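Local atomic coordinates of neutral proteinase inhibitor ScNPI (Streptomyces caespitosus, PDB entry 4HWX), a protein that probably inhibits two classes of peptidase, serine endopeptidases of the subtilisin type and a metallopeptidase, as a secreted homodimer of the Streptomyces subtilisin inhibitor family. Residues A[79-84]-A[90-95]; A[9-14]-A[48-53]; A[26-31]-A[37-42]; A[58-63]-A[109-114]. One frame throughout, in Å; residues are numbered along the deposited sequence.

Interaction 1: A[79-84]-A[90-95]; sequences VTADGV and VAWKHT. With ACT (acetate ion), chain E.
Val79 and Trp92 run alongside each other from the same face of a pair of antiparallel strands, 79-82 and 90-95. The methyl CG2 of Val79 meets the six-membered ring of Trp92 at CZ3, 3.7 Å away, and Ala81 CB reaches the same ring at CE3, 3.9 Å. Both approach obliquely. The indole arrives there because CG of Trp92 is anti to the backbone N (chi1 180°), which swings the ring past its direct partner Ala81 and on toward Val79; its NE1 then bonds to OD1 of Asn58. His94 has a similar first torsion, but its ring leads outward, and NE2 donates an almost straight bond (176°) to OXT of an acetate, 2.9 Å away and near the ring plane; the ion probably comes from the crystallisation liquor.

The other face carries Thr80, Asp82, Ala91 and Lys93. CG2 of Thr80 comes within 4.2 Å of CB of Lys93, whose extended chain runs away from the pair. The carboxylate of Asp82 leans back over Ala91, with OD1 3.7 Å from Ala91 CB, while OD2 makes a salt bridge with Arg89 of the second subunit.

Six backbone hydrogen bonds join the strands, among them Trp92 N to Ala81 O at 2.8 Å. The strand bends sharply at Gly83, which adopts backbone angles open in practice to glycine. Hydrogen-bonded pairs (79/94, 81/92, 83/90) alternate with non-hydrogen-bonded ones (80/93, 82/91), the mark of an antiparallel beta ladder, here in the Streptomyces subtilisin inhibitor fold, with the face bearing Thr80 and Asp82 turned to the second subunit.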
# COMPACT_ATOMS: atom_id res chain seq x y z
N VAL A 79 3.18 7.38 10.92
CA VAL A 79 2.58 6.11 10.53
C VAL A 79 1.80 6.37 9.24
O VAL A 79 1.24 7.45 9.07
CB VAL A 79 1.71 5.43 11.61
CG1 VAL A 79 2.55 4.96 12.79
CG2 VAL A 79 0.56 6.32 12.10
N THR A 80 1.81 5.40 8.33
CA THR A 80 1.08 5.50 7.06
C THR A 80 0.26 4.24 6.85
O THR A 80 0.61 3.18 7.35
CB THR A 80 2.01 5.73 5.84
OG1 THR A 80 2.78 4.55 5.59
CG2 THR A 80 2.90 6.95 5.98
N ALA A 81 -0.87 4.39 6.15
CA ALA A 81 -1.74 3.29 5.77
C ALA A 81 -2.23 3.56 4.35
O ALA A 81 -2.76 4.64 4.09
CB ALA A 81 -2.90 3.17 6.75
N ASP A 82 -1.91 2.66 3.41
CA ASP A 82 -2.33 2.84 2.00
C ASP A 82 -2.82 1.54 1.42
O ASP A 82 -2.27 0.49 1.75
CB ASP A 82 -1.18 3.39 1.12
CG ASP A 82 -0.65 4.74 1.53
OD1 ASP A 82 -1.16 5.75 1.02
OD2 ASP A 82 0.32 4.79 2.31
N GLY A 83 -3.80 1.63 0.53
CA GLY A 83 -4.32 0.47 -0.18
C GLY A 83 -5.80 0.53 -0.39
O GLY A 83 -6.32 1.57 -0.81
N VAL A 84 -6.48 -0.57 -0.09
CA VAL A 84 -7.94 -0.63 -0.23
C VAL A 84 -8.49 -1.38 0.97
O VAL A 84 -7.87 -2.32 1.43
CB VAL A 84 -8.36 -1.24 -1.61
CG1 VAL A 84 -7.80 -2.64 -1.84
CG2 VAL A 84 -9.87 -1.23 -1.80
N VAL A 90 -7.69 3.75 0.44
CA VAL A 90 -7.22 4.30 1.71
C VAL A 90 -5.83 4.92 1.49
O VAL A 90 -4.98 4.29 0.90
CB VAL A 90 -7.18 3.21 2.83
CG1 VAL A 90 -6.49 3.72 4.11
CG2 VAL A 90 -8.59 2.70 3.16
N ALA A 91 -5.62 6.15 1.96
CA ALA A 91 -4.38 6.92 1.94
C ALA A 91 -4.42 7.74 3.20
O ALA A 91 -5.12 8.76 3.26
CB ALA A 91 -4.28 7.79 0.68
N TRP A 92 -3.81 7.20 4.27
CA TRP A 92 -3.88 7.81 5.60
C TRP A 92 -2.50 7.92 6.22
O TRP A 92 -1.64 7.06 6.00
CB TRP A 92 -4.82 6.98 6.50
CG TRP A 92 -4.99 7.48 7.92
CD1 TRP A 92 -5.90 8.40 8.36
CD2 TRP A 92 -4.26 7.05 9.08
NE1 TRP A 92 -5.78 8.57 9.72
CE2 TRP A 92 -4.79 7.75 10.19
CE3 TRP A 92 -3.25 6.09 9.29
CZ2 TRP A 92 -4.31 7.55 11.49
CZ3 TRP A 92 -2.80 5.87 10.59
CH2 TRP A 92 -3.34 6.59 11.67
N LYS A 93 -2.30 8.98 7.01
CA LYS A 93 -1.07 9.15 7.77
C LYS A 93 -1.34 9.92 9.06
O LYS A 93 -2.37 10.60 9.19
CB LYS A 93 0.04 9.83 6.94
CG LYS A 93 -0.24 11.29 6.57
CD LYS A 93 0.92 11.88 5.77
CE LYS A 93 0.61 13.27 5.26
NZ LYS A 93 1.68 13.78 4.36
N HIS A 94 -0.43 9.80 10.02
CA HIS A 94 -0.47 10.53 11.29
C HIS A 94 0.93 10.66 11.81
O HIS A 94 1.64 9.66 11.85
CB HIS A 94 -1.38 9.86 12.35
CG HIS A 94 -1.64 10.75 13.52
ND1 HIS A 94 -2.75 11.59 13.57
CD2 HIS A 94 -0.90 10.95 14.65
CE1 HIS A 94 -2.66 12.24 14.72
NE2 HIS A 94 -1.57 11.89 15.41
N THR A 95 1.32 11.88 12.19
CA THR A 95 2.65 12.20 12.75
C THR A 95 2.55 12.37 14.27
O THR A 95 1.70 13.12 14.75
CB THR A 95 3.24 13.46 12.09
OG1 THR A 95 3.31 13.26 10.68
CG2 THR A 95 4.64 13.81 12.61
C ACT E . -1.57 13.12 18.74
O ACT E . -1.56 14.15 19.46
OXT ACT E . -0.62 12.88 18.00
CH3 ACT E . -2.77 12.21 18.75

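Interaction 2: A[9-14]-A[48-53]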
# COMPACT_ATOMS: atom_id res chain seq x y z
N MET A 9 -3.63 -3.85 2.09
CA MET A 9 -3.00 -2.67 2.66
C MET A 9 -1.52 -2.82 2.88
O MET A 9 -1.02 -3.93 3.07
CB MET A 9 -3.64 -2.37 4.05
CG MET A 9 -5.16 -2.06 4.03
SD MET A 9 -5.52 -0.46 3.25
CE MET A 9 -4.76 0.64 4.45
N VAL A 10 -0.84 -1.69 2.98
CA VAL A 10 0.55 -1.61 3.39
C VAL A 10 0.62 -0.56 4.50
O VAL A 10 0.03 0.53 4.37
CB VAL A 10 1.57 -1.35 2.23
CG1 VAL A 10 1.21 -0.08 1.46
CG2 VAL A 10 3.00 -1.24 2.78
N PHE A 11 1.28 -0.90 5.61
CA PHE A 11 1.49 -0.01 6.74
C PHE A 11 2.97 0.28 6.89
O PHE A 11 3.77 -0.64 6.78
CB PHE A 11 0.94 -0.62 8.04
CG PHE A 11 -0.51 -1.01 7.91
CD1 PHE A 11 -1.51 -0.05 7.95
CD2 PHE A 11 -0.87 -2.34 7.71
CE1 PHE A 11 -2.85 -0.40 7.78
CE2 PHE A 11 -2.21 -2.70 7.55
CZ PHE A 11 -3.19 -1.73 7.61
N THR A 12 3.34 1.54 7.11
CA THR A 12 4.76 1.87 7.31
C THR A 12 4.92 2.79 8.52
O THR A 12 3.97 3.45 8.97
CB THR A 12 5.45 2.48 6.06
OG1 THR A 12 5.31 3.90 6.03
CG2 THR A 12 5.05 1.82 4.72
N VAL A 13 6.14 2.82 9.04
CA VAL A 13 6.54 3.71 10.13
C VAL A 13 7.78 4.45 9.61
O VAL A 13 8.77 3.81 9.22
CB VAL A 13 6.78 2.97 11.47
CG1 VAL A 13 7.24 3.94 12.55
CG2 VAL A 13 5.53 2.22 11.92
N ILE A 14 7.69 5.78 9.57
CA ILE A 14 8.70 6.67 9.02
C ILE A 14 9.38 7.53 10.09
O ILE A 14 8.72 8.11 10.96
CB ILE A 14 8.01 7.56 7.93
CG1 ILE A 14 7.37 6.70 6.82
CG2 ILE A 14 9.00 8.58 7.35
CD1 ILE A 14 6.43 7.52 5.84
N ASP A 48 -9.48 -7.30 11.84
CA ASP A 48 -10.59 -7.01 12.77
C ASP A 48 -10.53 -5.54 13.22
O ASP A 48 -11.55 -4.84 13.24
CB ASP A 48 -10.53 -7.92 14.03
CG ASP A 48 -10.68 -9.42 13.86
OD1 ASP A 48 -11.32 -9.85 12.89
OD2 ASP A 48 -10.16 -10.18 14.73
N ALA A 49 -9.31 -5.08 13.60
CA ALA A 49 -9.06 -3.71 14.08
C ALA A 49 -9.40 -2.68 12.99
O ALA A 49 -10.10 -1.70 13.27
CB ALA A 49 -7.62 -3.55 14.54
N LEU A 50 -9.02 -2.97 11.73
CA LEU A 50 -9.34 -2.11 10.58
C LEU A 50 -10.84 -2.05 10.34
O LEU A 50 -11.41 -0.96 10.16
CB LEU A 50 -8.63 -2.61 9.31
CG LEU A 50 -7.14 -2.39 9.25
CD1 LEU A 50 -6.57 -3.00 7.98
CD2 LEU A 50 -6.79 -0.90 9.36
N ASN A 51 -11.50 -3.21 10.38
CA ASN A 51 -12.95 -3.26 10.21
C ASN A 51 -13.68 -2.49 11.31
O ASN A 51 -14.68 -1.84 11.03
CB ASN A 51 -13.43 -4.72 10.15
CG ASN A 51 -13.18 -5.37 8.81
OD1 ASN A 51 -13.12 -4.71 7.76
ND2 ASN A 51 -13.02 -6.69 8.80
N ALA A 52 -13.15 -2.49 12.55
CA ALA A 52 -13.77 -1.78 13.67
C ALA A 52 -13.81 -0.24 13.49
O ALA A 52 -14.63 0.42 14.14
CB ALA A 52 -13.07 -2.13 14.98
N THR A 53 -12.93 0.33 12.64
CA THR A 53 -12.86 1.78 12.40
C THR A 53 -13.97 2.26 11.46
O THR A 53 -14.20 3.47 11.36
CB THR A 53 -11.50 2.20 11.82
OG1 THR A 53 -11.39 1.76 10.46
CG2 THR A 53 -10.32 1.71 12.65
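Leu50 and Phe11 meet where helix 43-52 packs on the antiparallel sheet of the Streptomyces subtilisin inhibitor fold, and three side chains make the contact between segments 9-14 and 48-53. They come from opposite directions, Leu50 from the helix and Phe11 from strand 8-15. The leucine methyl CD1 touches CZ of the phenylalanine at 3.6 Å, arriving at the ring edge close to its plane, and the second methyl, CD2, is 4.1 Å from the same carbon. The helix thus touches the far rim of the ring. With chi1 at -55°, Phe11 has CG anti to its carbonyl carbon, and the ring extends from the strand toward the helix.

Met9, two residues earlier and on the same side of the strand, adds a looser contact, its CG lying 4.3 Å from CD1 of Leu50. All three side chains are buried, and the contact between them is wholly apolar. Leu30 of the next strand and Leu85 also pack on Leu50, while Val111 and Phe114 approach Phe11.

Near the C-terminal end of the helix, the carbonyl of Leu50 accepts two bonds from one residue: Thr53 N, and Thr53 OG1, which lies in the carbonyl plane 2.7 Å from Leu50 O.

Interaction 3: A[26-31]-A[37-42]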
# COMPACT_ATOMS: atom_id res chain seq x y z
N ARG A 26 10.21 0.67 9.07
CA ARG A 26 9.67 -0.68 8.95
C ARG A 26 8.33 -0.64 8.24
O ARG A 26 7.69 0.42 8.18
CB ARG A 26 9.55 -1.36 10.35
CG ARG A 26 8.67 -0.64 11.36
CD ARG A 26 8.85 -1.22 12.76
NE ARG A 26 7.99 -0.54 13.72
CZ ARG A 26 8.31 0.59 14.35
NH1 ARG A 26 9.49 1.16 14.14
NH2 ARG A 26 7.45 1.15 15.19
N ALA A 27 7.91 -1.77 7.71
CA ALA A 27 6.66 -1.88 6.98
C ALA A 27 6.10 -3.28 7.00
O ALA A 27 6.87 -4.24 7.10
CB ALA A 27 6.86 -1.45 5.53
N THR A 28 4.75 -3.40 6.85
CA THR A 28 4.08 -4.69 6.71
C THR A 28 3.00 -4.65 5.63
O THR A 28 2.44 -3.59 5.34
CB THR A 28 3.43 -5.19 8.02
OG1 THR A 28 2.51 -4.21 8.50
CG2 THR A 28 4.45 -5.58 9.08
N THR A 29 2.70 -5.82 5.06
CA THR A 29 1.59 -6.00 4.12
C THR A 29 0.46 -6.70 4.88
O THR A 29 0.71 -7.42 5.85
CB THR A 29 1.97 -6.83 2.90
OG1 THR A 29 2.34 -8.14 3.34
CG2 THR A 29 3.05 -6.16 2.02
N LEU A 30 -0.77 -6.51 4.40
CA LEU A 30 -1.95 -7.14 4.99
C LEU A 30 -3.05 -7.31 3.96
O LEU A 30 -3.38 -6.38 3.21
CB LEU A 30 -2.47 -6.32 6.18
CG LEU A 30 -3.66 -6.94 6.94
CD1 LEU A 30 -3.22 -8.16 7.72
CD2 LEU A 30 -4.31 -5.94 7.88
N SER A 31 -3.60 -8.51 3.91
CA SER A 31 -4.71 -8.85 3.05
C SER A 31 -5.78 -9.44 3.92
O SER A 31 -5.44 -10.24 4.80
CB SER A 31 -4.27 -9.81 1.96
OG SER A 31 -5.41 -10.24 1.23
N GLU A 37 -3.65 -12.61 5.77
CA GLU A 37 -2.22 -12.88 5.59
C GLU A 37 -1.41 -11.66 5.20
O GLU A 37 -1.96 -10.61 4.88
CB GLU A 37 -2.01 -13.99 4.54
CG GLU A 37 -2.71 -13.77 3.21
CD GLU A 37 -2.57 -14.94 2.27
OE1 GLU A 37 -1.49 -15.07 1.64
OE2 GLU A 37 -3.52 -15.75 2.19
N GLY A 38 -0.10 -11.84 5.22
CA GLY A 38 0.90 -10.84 4.88
C GLY A 38 2.10 -10.94 5.80
O GLY A 38 2.19 -11.88 6.60
N THR A 39 3.01 -9.94 5.73
CA THR A 39 4.15 -9.90 6.63
C THR A 39 3.71 -9.36 8.00
O THR A 39 4.48 -9.43 8.95
CB THR A 39 5.29 -9.10 6.02
OG1 THR A 39 4.81 -7.79 5.69
CG2 THR A 39 5.86 -9.77 4.80
N HIS A 40 2.45 -8.85 8.11
CA HIS A 40 1.95 -8.39 9.41
C HIS A 40 2.01 -9.58 10.41
O HIS A 40 1.62 -10.69 10.05
CB HIS A 40 0.52 -7.81 9.29
CG HIS A 40 0.14 -7.03 10.50
ND1 HIS A 40 -0.17 -7.65 11.69
CD2 HIS A 40 0.10 -5.69 10.68
CE1 HIS A 40 -0.39 -6.68 12.56
NE2 HIS A 40 -0.25 -5.48 12.00
N PRO A 41 2.53 -9.39 11.64
CA PRO A 41 2.69 -10.55 12.55
C PRO A 41 1.39 -11.06 13.21
O PRO A 41 1.39 -12.18 13.70
CB PRO A 41 3.67 -10.05 13.60
CG PRO A 41 3.56 -8.59 13.59
CD PRO A 41 3.08 -8.15 12.24
N ALA A 42 0.30 -10.26 13.19
CA ALA A 42 -1.01 -10.67 13.76
C ALA A 42 -2.08 -10.32 12.72
O ALA A 42 -2.82 -9.36 12.91
CB ALA A 42 -1.25 -9.96 15.09
O HOH W 1 6.97 -6.52 4.81
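Thr29 and Thr39 exchange hydrogen bonds between hydroxyl and backbone, each side chain standing in for a carbonyl. Thr29 N donates to OG1 of Thr39 at 3.0 Å, and Thr39 N donates to OG1 of Thr29 at 3.1 Å. Both bonds are fairly straight at 163°. The two threonines share a conformation, OG1 lying between the backbone N and the carbonyl carbon, which turns each hydroxyl toward the opposite segment. A water joins OG1 of Thr39 to the carbonyl of Ala27.

A regular antiparallel pair survives at Ser31 and Glu37, where Ser31 N lies 2.8 Å from Glu37 O and the return bond runs from Glu37 N to Ser31 O. Ser31 and Thr39 also pack on Thr39 and Ser31 of the second subunit. Beyond the pair, Gly38 CA passes close to Thr29 O in a CA-H...O contact at 3.6 Å. His40 N then reaches Thr29 O at 3.2 Å, in the carbonyl plane.

The imidazole of His40 is held at both nitrogens: ND1 accepts from Ala42 N, 3.0 Å away, and NE2 donates to Val111 O. With CG anti to the backbone N (chi1 -165°), the ring lies beside Thr28, whose OG1 is 3.6 Å from His40 CD2; that hydroxyl is buried with no polar partner in the model. Pro41 CD rests over one ring face toward its rim.

The link leads from the short strand 36-37, outermost within this chain, to helix 43-52, for which Ala42 is the N-cap residue. Leu30 and His40 both touch Ala46 of that helix, and strand 8-15 flanks strand 23-32 on its other side.

Interaction 4: A[58-63]-A[109-114]; sequences NRLLAA and NPVYAF
The ring of Tyr112 receives Leu60 at its edge: the methyl CD1 lies near the ring plane, 4.1 Å from CE2. A second flat group, the carboxamide of Asn109, meets the other methyl of the same leucine, CD2, which is 3.6 Å from OD1 and 3.8 Å from ND2 of Asn109. Leu60 crosses Asn109, Val111 and Tyr112 at about a right angle each time. Val111 completes the set: its CG2 is 3.8 Å from Leu60 CD2 and its CG1 is 4.0 Å from Leu60 CD1.

The amide is positioned by its own chain. Having CG anti to the backbone N (chi1 -165°), Asn109 turns OD1 back to accept from Val111 N at 3.2 Å, an Asx turn. Tyr112 is anchored at its far end by a hydrogen bond from OH to Thr80 O in the sheet.

The contact joins the 3-10 segment 58-60 to the C-terminal tail, with Val111 also packing on Ala49 and Leu50 of helix 43-52. No hydrogen bond crosses between the two segments. Cohesion here therefore rests on van der Waals contact of one leucine with a mixed surface of amide, valine and tyrosine edge, and the Asx turn and the tyrosine hydroxyl bond are consistent with holding those groups in place.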
# COMPACT_ATOMS: atom_id res chain seq x y z
N ASN A 58 -8.59 7.35 11.69
CA ASN A 58 -8.28 8.17 12.88
C ASN A 58 -8.77 7.42 14.15
O ASN A 58 -8.29 7.69 15.24
CB ASN A 58 -8.94 9.55 12.81
CG ASN A 58 -8.20 10.55 11.97
OD1 ASN A 58 -7.04 10.36 11.60
ND2 ASN A 58 -8.86 11.65 11.66
N ARG A 59 -9.72 6.48 13.97
CA ARG A 59 -10.27 5.64 15.04
C ARG A 59 -9.24 4.60 15.53
O ARG A 59 -9.49 3.96 16.56
CB ARG A 59 -11.59 4.96 14.63
CG ARG A 59 -12.72 5.97 14.52
CD ARG A 59 -14.04 5.40 14.04
NE ARG A 59 -14.96 6.50 13.76
CZ ARG A 59 -16.01 6.44 12.94
NH1 ARG A 59 -16.29 5.31 12.29
NH2 ARG A 59 -16.77 7.50 12.75
N LEU A 60 -8.08 4.45 14.84
CA LEU A 60 -6.98 3.57 15.30
C LEU A 60 -6.30 4.21 16.53
O LEU A 60 -5.67 3.52 17.31
CB LEU A 60 -5.94 3.29 14.19
CG LEU A 60 -6.39 2.44 12.99
CD1 LEU A 60 -5.30 2.32 11.97
CD2 LEU A 60 -6.84 1.05 13.42
N LEU A 61 -6.41 5.54 16.66
CA LEU A 61 -5.85 6.27 17.78
C LEU A 61 -6.86 6.25 18.90
O LEU A 61 -8.06 6.32 18.63
CB LEU A 61 -5.47 7.72 17.40
CG LEU A 61 -4.17 7.90 16.62
CD1 LEU A 61 -4.38 7.68 15.17
CD2 LEU A 61 -3.65 9.31 16.78
N ALA A 62 -6.40 6.08 20.14
CA ALA A 62 -7.30 6.05 21.30
C ALA A 62 -6.71 6.87 22.44
O ALA A 62 -5.49 7.03 22.50
CB ALA A 62 -7.53 4.61 21.74
N ALA A 63 -7.57 7.43 23.33
CA ALA A 63 -7.12 8.17 24.51
C ALA A 63 -6.14 7.26 25.27
O ALA A 63 -6.45 6.09 25.52
CB ALA A 63 -8.32 8.56 25.39
N ASN A 109 -2.91 -1.65 19.65
CA ASN A 109 -3.68 -1.84 18.43
C ASN A 109 -2.91 -2.75 17.51
O ASN A 109 -1.75 -2.47 17.19
CB ASN A 109 -3.97 -0.50 17.76
CG ASN A 109 -5.04 -0.54 16.71
OD1 ASN A 109 -4.85 -1.06 15.63
ND2 ASN A 109 -6.19 0.02 17.01
N PRO A 110 -3.50 -3.90 17.14
CA PRO A 110 -2.74 -4.86 16.32
C PRO A 110 -2.17 -4.26 15.02
O PRO A 110 -1.09 -4.66 14.62
CB PRO A 110 -3.78 -5.94 16.02
CG PRO A 110 -4.73 -5.85 17.15
CD PRO A 110 -4.85 -4.40 17.45
N VAL A 111 -2.86 -3.26 14.41
CA VAL A 111 -2.46 -2.65 13.14
C VAL A 111 -0.98 -2.21 13.16
O VAL A 111 -0.25 -2.63 12.26
CB VAL A 111 -3.39 -1.50 12.68
CG1 VAL A 111 -2.88 -0.86 11.38
CG2 VAL A 111 -4.81 -2.02 12.48
N TYR A 112 -0.56 -1.44 14.17
CA TYR A 112 0.84 -0.99 14.24
C TYR A 112 1.67 -1.79 15.25
O TYR A 112 2.73 -1.32 15.67
CB TYR A 112 0.93 0.52 14.48
CG TYR A 112 0.51 1.28 13.24
CD1 TYR A 112 1.37 1.36 12.13
CD2 TYR A 112 -0.79 1.75 13.09
CE1 TYR A 112 0.95 1.96 10.93
CE2 TYR A 112 -1.20 2.39 11.91
CZ TYR A 112 -0.32 2.50 10.84
OH TYR A 112 -0.73 3.10 9.67
N ALA A 113 1.26 -3.03 15.55
CA ALA A 113 2.04 -3.90 16.46
C ALA A 113 3.06 -4.70 15.62
O ALA A 113 2.93 -5.91 15.43
CB ALA A 113 1.11 -4.82 17.26
N PHE A 114 4.05 -3.97 15.06
CA PHE A 114 5.14 -4.54 14.23
C PHE A 114 6.40 -3.67 14.32
O PHE A 114 6.27 -2.48 14.68
CB PHE A 114 4.70 -4.72 12.76
CG PHE A 114 4.41 -3.46 11.98
CD1 PHE A 114 5.42 -2.83 11.25
CD2 PHE A 114 3.12 -2.94 11.91
CE1 PHE A 114 5.15 -1.67 10.50
CE2 PHE A 114 2.85 -1.79 11.15
CZ PHE A 114 3.86 -1.16 10.46
OXT PHE A 114 7.50 -4.16 13.96

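From the N terminus, strand 8-15 comes first, and interaction 2 closes its loop when helix 43-52 packs back on it. Interaction 3 lies within that span, tying strand 23-32 to the link that leads into the same helix. The chain then enters 58-63, where interaction 4 opens; it closes only at the C terminus and encloses interaction 1, the strand pair 79-84 and 90-95. The two enclosing loops follow in series without crossing. Strands 23-32, 8-15, 77-82 and 88-96 form one continuous sheet, and the C-terminal tail ties strand 77-82 to the loop that precedes helix 43-52.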